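Local coordinates for protein Ta0487 (PDB 3KBQ) that is of unknown function but belongs to the CinA family and, in this N-terminal portion, folds as a probable molybdopterin-binding domain, at residues B[118-126]-B[134-142]. Sequence-based numbering, arbitrary orientation.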
loop_
_atom_site.group_PDB
_atom_site.type_symbol
_atom_site.label_atom_id
_atom_site.label_comp_id
_atom_site.label_asym_id
_atom_site.label_seq_id
_atom_site.Cartn_x
_atom_site.Cartn_y
_atom_site.Cartn_z
ATOM N N MET B 118 -13.833 -21.682 1.512
ATOM C CA MET B 118 -12.403 -21.607 1.890
ATOM C C MET B 118 -11.562 -22.761 1.339
ATOM O O MET B 118 -10.325 -22.652 1.319
ATOM C CB MET B 118 -12.167 -21.490 3.429
ATOM C CG MET B 118 -12.582 -20.174 4.082
ATOM S SD MET B 118 -12.350 -20.167 5.899
ATOM C CE MET B 118 -12.987 -21.767 6.421
ATOM N N ALA B 119 -12.199 -23.853 0.906
ATOM C CA ALA B 119 -11.461 -24.951 0.248
ATOM C C ALA B 119 -11.324 -24.805 -1.265
ATOM O O ALA B 119 -10.725 -25.669 -1.906
ATOM C CB ALA B 119 -12.073 -26.332 0.600
ATOM N N LYS B 120 -11.910 -23.747 -1.845
ATOM C CA LYS B 120 -11.908 -23.532 -3.307
ATOM C C LYS B 120 -10.587 -22.831 -3.671
ATOM O O LYS B 120 -10.241 -21.788 -3.106
ATOM C CB LYS B 120 -13.151 -22.729 -3.737
ATOM C CG LYS B 120 -14.480 -23.490 -3.878
ATOM C CD LYS B 120 -14.630 -24.114 -5.321
ATOM C CE LYS B 120 -16.100 -24.127 -5.901
ATOM N NZ LYS B 120 -16.843 -25.485 -6.062
ATOM N N ILE B 121 -9.809 -23.426 -4.568
ATOM C CA ILE B 121 -8.410 -23.022 -4.786
ATOM C C ILE B 121 -8.169 -23.131 -6.296
ATOM O O ILE B 121 -8.771 -24.003 -6.915
ATOM C CB ILE B 121 -7.504 -24.001 -4.008
ATOM C CG1 ILE B 121 -7.147 -23.459 -2.625
ATOM C CG2 ILE B 121 -6.228 -24.339 -4.702
ATOM C CD1 ILE B 121 -6.726 -24.622 -1.680
ATOM N N PRO B 122 -7.338 -22.245 -6.899
ATOM C CA PRO B 122 -6.960 -22.536 -8.293
ATOM C C PRO B 122 -5.828 -23.601 -8.369
ATOM O O PRO B 122 -5.101 -23.800 -7.399
ATOM C CB PRO B 122 -6.481 -21.166 -8.804
ATOM C CG PRO B 122 -5.862 -20.535 -7.639
ATOM C CD PRO B 122 -6.638 -21.041 -6.395
ATOM N N PRO B 123 -5.677 -24.294 -9.508
ATOM C CA PRO B 123 -4.643 -25.354 -9.587
ATOM C C PRO B 123 -3.200 -24.885 -9.421
ATOM O O PRO B 123 -2.349 -25.684 -9.058
ATOM C CB PRO B 123 -4.847 -25.948 -10.992
ATOM C CG PRO B 123 -5.547 -24.928 -11.746
ATOM C CD PRO B 123 -6.460 -24.233 -10.750
ATOM N N SER B 124 -2.923 -23.604 -9.661
ATOM C CA SER B 124 -1.573 -23.070 -9.448
ATOM C C SER B 124 -1.144 -22.958 -7.983
ATOM O O SER B 124 0.009 -22.594 -7.708
ATOM C CB SER B 124 -1.467 -21.685 -10.078
ATOM O OG SER B 124 -1.013 -21.776 -11.423
ATOM N N CYS B 125 -2.067 -23.218 -7.056
ATOM C CA CYS B 125 -1.793 -23.057 -5.626
ATOM C C CYS B 125 -1.867 -24.370 -4.883
ATOM O O CYS B 125 -2.590 -25.261 -5.305
ATOM C CB CYS B 125 -2.797 -22.091 -5.013
ATOM S SG CYS B 125 -2.703 -20.429 -5.747
ATOM N N ARG B 126 -1.113 -24.469 -3.788
ATOM C CA ARG B 126 -1.251 -25.516 -2.785
ATOM C C ARG B 126 -1.690 -24.884 -1.455
ATOM O O ARG B 126 -1.174 -23.813 -1.087
ATOM C CB ARG B 126 0.100 -26.167 -2.535
ATOM C CG ARG B 126 0.532 -27.167 -3.570
ATOM C CD ARG B 126 1.767 -27.918 -3.066
ATOM N NE ARG B 126 2.979 -27.093 -3.102
ATOM C CZ ARG B 126 3.668 -26.691 -2.035
ATOM N NH1 ARG B 126 3.284 -27.034 -0.810
ATOM N NH2 ARG B 126 4.755 -25.938 -2.199
ATOM N N THR B 134 -8.875 -20.849 10.913
ATOM C CA THR B 134 -9.481 -21.847 10.036
ATOM C C THR B 134 -9.104 -21.754 8.547
ATOM O O THR B 134 -9.173 -22.767 7.859
ATOM C CB THR B 134 -11.004 -21.956 10.224
ATOM O OG1 THR B 134 -11.598 -20.658 10.045
ATOM C CG2 THR B 134 -11.312 -22.514 11.609
ATOM N N ALA B 135 -8.732 -20.575 8.043
ATOM C CA ALA B 135 -8.448 -20.479 6.610
ATOM C C ALA B 135 -7.031 -20.991 6.287
ATOM O O ALA B 135 -6.061 -20.513 6.881
ATOM C CB ALA B 135 -8.627 -19.051 6.128
ATOM N N PRO B 136 -6.905 -21.965 5.376
ATOM C CA PRO B 136 -5.541 -22.316 4.951
ATOM C C PRO B 136 -4.841 -21.113 4.273
ATOM O O PRO B 136 -5.525 -20.263 3.676
ATOM C CB PRO B 136 -5.763 -23.420 3.906
ATOM C CG PRO B 136 -7.193 -23.366 3.550
ATOM C CD PRO B 136 -7.935 -22.751 4.675
ATOM N N GLY B 137 -3.510 -21.039 4.366
ATOM C CA GLY B 137 -2.749 -20.176 3.470
ATOM C C GLY B 137 -2.603 -20.874 2.126
ATOM O O GLY B 137 -2.963 -22.050 1.977
ATOM N N LEU B 138 -2.079 -20.155 1.136
ATOM C CA LEU B 138 -1.781 -20.734 -0.176
ATOM C C LEU B 138 -0.384 -20.339 -0.609
ATOM O O LEU B 138 0.016 -19.193 -0.385
ATOM C CB LEU B 138 -2.797 -20.269 -1.225
ATOM C CG LEU B 138 -4.294 -20.603 -1.040
ATOM C CD1 LEU B 138 -5.109 -20.133 -2.255
ATOM C CD2 LEU B 138 -4.497 -22.077 -0.841
ATOM N N ILE B 139 0.364 -21.273 -1.204
ATOM C CA ILE B 139 1.597 -20.945 -1.921
ATOM C C ILE B 139 1.281 -21.305 -3.347
ATOM O O ILE B 139 0.778 -22.405 -3.613
ATOM C CB ILE B 139 2.813 -21.842 -1.584
ATOM C CG1 ILE B 139 2.862 -22.187 -0.110
ATOM C CG2 ILE B 139 4.168 -21.241 -2.087
ATOM C CD1 ILE B 139 3.174 -23.701 0.136
ATOM N N CYS B 140 1.601 -20.389 -4.255
ATOM C CA CYS B 140 1.261 -20.537 -5.637
ATOM C C CYS B 140 2.522 -20.308 -6.434
ATOM O O CYS B 140 3.446 -19.572 -5.987
ATOM C CB CYS B 140 0.199 -19.503 -5.997
ATOM S SG CYS B 140 -1.139 -19.467 -4.730
ATOM N N ALA B 141 2.590 -20.938 -7.596
ATOM C CA ALA B 141 3.684 -20.602 -8.532
ATOM C C ALA B 141 3.043 -20.023 -9.805
ATOM O O ALA B 141 2.053 -20.559 -10.318
ATOM C CB ALA B 141 4.519 -21.829 -8.842
ATOM N N VAL B 142 3.567 -18.901 -10.262
ATOM C CA VAL B 142 3.136 -18.286 -11.507
ATOM C C VAL B 142 4.420 -18.185 -12.331
ATOM O O VAL B 142 5.285 -17.342 -12.047
ATOM C CB VAL B 142 2.516 -16.869 -11.264
ATOM C CG1 VAL B 142 1.959 -16.277 -12.585
ATOM C CG2 VAL B 142 1.428 -16.918 -10.226
#
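C125 and C140 face each other as an antiparallel non-hydrogen-bonded pair, their CA atoms just 4.0 Å apart, and a disulfide joins them, SG to SG, at 2.1 Å. Each has its sulfur anti to its own carbonyl carbon, which swings the two toward each other on the face packed against F84 of helix 80-87. Cysteine suits the site because its short arm spans two adjacent strands.

Backbone hydrogen bonds run on both sides of this crosslink. R126 and I139 form the hydrogen-bonded pair, with R126 N to I139 O at 2.8 Å and almost straight (171°), and I139 N returning to R126 O at 3.0 Å. Beyond the disulfide, A141 N donates to the carbonyl O of S124, the third residue of the type I turn P122-C125. The S124 hydroxyl gives A141 O a weak bond as well, while its stronger partner is Q90.

Apolar contacts continue the seam. The branched end of L138 reaches I121, CD2 lying tightly at 3.5 Å from CG1, and its CD1 meets C125 CB. Farther along, the long, flexible M118 bends at chi3 (-44°), laying SD 3.9 Å from A135 CB and bringing CE near T134 OG1. Cut back to an alanine, this position would probably lose the sulfur and terminal methyl that lie against A135 CB and T134, opening a gap there. P136, a rigid ring, brings CG against M118 O.

On the other face of the hairpin, the I139 and R126 side chains run alongside each other, and the I139 CD1 methyl lies obliquely against the guanidinium, 3.5 Å from R126 NH1.

This is a disulfide-bridged beta hairpin, strands 125-128 and 137-142, at the antiparallel margin of the mixed sheet in the probable molybdopterin-binding domain.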